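PfkB family carbohydrate kinase (PDB 4GM6) probably phosphorylates a sugar or sugar-acid substrate, using ATP as PfkB-family kinases do. Local coordinates at residues C[59-64]-C[327-332]. Numbering follows the deposited sequence.
Sequences EANVAV and HGDINP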
# COMPACT_ATOMS: atom_id res chain seq x y z
N GLU C 59 24.37 10.97 15.48
CA GLU C 59 25.76 10.78 15.07
C GLU C 59 25.87 9.82 13.88
O GLU C 59 26.62 10.06 12.93
CB GLU C 59 26.61 10.29 16.26
CG GLU C 59 26.69 11.29 17.40
CD GLU C 59 25.65 11.04 18.48
OE1 GLU C 59 24.63 10.38 18.18
OE2 GLU C 59 25.86 11.47 19.64
N ALA C 60 25.12 8.73 13.94
CA ALA C 60 25.02 7.80 12.81
C ALA C 60 24.59 8.48 11.51
O ALA C 60 25.07 8.14 10.43
CB ALA C 60 24.06 6.68 13.14
N ASN C 61 23.66 9.43 11.62
CA ASN C 61 23.20 10.15 10.44
C ASN C 61 24.35 11.01 9.92
O ASN C 61 24.61 11.07 8.71
CB ASN C 61 22.01 11.05 10.76
CG ASN C 61 20.78 10.27 11.17
OD1 ASN C 61 20.68 9.07 10.96
ND2 ASN C 61 19.84 10.97 11.79
N VAL C 62 25.06 11.66 10.84
CA VAL C 62 26.19 12.45 10.43
C VAL C 62 27.20 11.58 9.69
O VAL C 62 27.74 11.99 8.66
CB VAL C 62 26.83 13.22 11.60
CG1 VAL C 62 28.22 13.72 11.22
CG2 VAL C 62 25.93 14.38 11.99
N ALA C 63 27.44 10.37 10.19
CA ALA C 63 28.38 9.45 9.55
C ALA C 63 27.94 9.08 8.14
O ALA C 63 28.73 9.16 7.21
CB ALA C 63 28.57 8.20 10.40
N VAL C 64 26.69 8.67 7.99
CA VAL C 64 26.17 8.33 6.67
C VAL C 64 26.29 9.52 5.70
O VAL C 64 26.73 9.36 4.57
CB VAL C 64 24.70 7.83 6.74
CG1 VAL C 64 24.04 7.81 5.36
CG2 VAL C 64 24.65 6.45 7.38
N HIS C 327 11.97 11.30 2.92
CA HIS C 327 11.60 10.46 4.04
C HIS C 327 12.81 9.73 4.60
O HIS C 327 13.65 9.25 3.84
CB HIS C 327 10.58 9.40 3.60
CG HIS C 327 9.21 9.95 3.37
ND1 HIS C 327 8.47 10.55 4.37
CD2 HIS C 327 8.43 9.99 2.25
CE1 HIS C 327 7.30 10.94 3.88
NE2 HIS C 327 7.26 10.61 2.59
N GLY C 328 12.86 9.63 5.92
CA GLY C 328 13.93 8.90 6.59
C GLY C 328 14.91 9.86 7.23
O GLY C 328 14.72 11.08 7.22
N ASP C 329 15.99 9.30 7.76
CA ASP C 329 16.92 10.07 8.59
C ASP C 329 18.14 10.58 7.86
O ASP C 329 18.80 11.50 8.33
CB ASP C 329 17.41 9.22 9.76
CG ASP C 329 16.52 9.34 10.97
OD1 ASP C 329 15.29 9.25 10.81
OD2 ASP C 329 17.08 9.55 12.07
N ILE C 330 18.47 9.99 6.73
CA ILE C 330 19.72 10.33 6.08
C ILE C 330 19.50 11.09 4.77
O ILE C 330 18.43 11.02 4.17
CB ILE C 330 20.58 9.07 5.84
CG1 ILE C 330 19.84 8.10 4.92
CG2 ILE C 330 20.89 8.39 7.17
CD1 ILE C 330 20.16 8.29 3.46
N ASN C 331 20.53 11.82 4.36
CA ASN C 331 20.49 12.66 3.16
C ASN C 331 21.08 11.87 2.01
O ASN C 331 22.23 11.44 2.07
CB ASN C 331 21.32 13.94 3.41
CG ASN C 331 20.81 15.13 2.62
OD1 ASN C 331 19.70 15.11 2.07
ND2 ASN C 331 21.59 16.20 2.60
N PRO C 332 20.29 11.64 0.95
CA PRO C 332 20.68 10.75 -0.14
C PRO C 332 21.48 11.41 -1.26
O PRO C 332 21.88 10.73 -2.20
CB PRO C 332 19.32 10.27 -0.69
CG PRO C 332 18.42 11.45 -0.47
CD PRO C 332 18.90 12.13 0.79
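Asn61 and Asp329 supply the polar half of a contact that illustrates how a buried helix and an irregular loop can be joined by one directed bond and one apolar touch. Asn61 ND2 donates to Asp329 OD2 over 3.1 Å, with an N-H...O angle of 161°. The acceptor lies almost in the amide plane, whereas the donor arrives on the anti side of OD2, tilted out of the carboxylate plane; the two flat groups are turned 69° from each other. Because Asn61 CG stands anti to its carbonyl carbon (chi1 -65°), the amide reaches from the helix to Asp329, its OD1 lying 3.5 Å from Asp329 CB.

Both polar groups have further partners. Asn61 ND2 also hydrogen-bonds to Asp293 OD2, at the start of helix 291-304 in what appears to be the family's GxGD signature, and Asp329 OD1 forms a salt bridge with Arg36.

One helical turn on, the apolar half is made by branched side chains that meet at about a right angle. Val64 CG1 lies 3.7 Å from Ile330 CG2, and equally close to Ile330 CB. The same CG2 methyl approaches Asn61 OD1 at 3.9 Å, bringing the two halves together around Ile330. His95 packs against both Val64 and Ile330, while Gln47 of the second subunit also touches Ile330.

Side chains of helix 58-68 thus grip the loop between helices 309-323 and 335-344 through its side chains and its backbone, Asn65 OD1 accepting a hydrogen bond from Asn331 N. ND2 of Asn61 faces two carboxylates and OD1 takes a weak hydrogen bond from Gly57 N, which together should fix the amide's orientation, and Arg36 probably offsets the buried negative charge of Asp329.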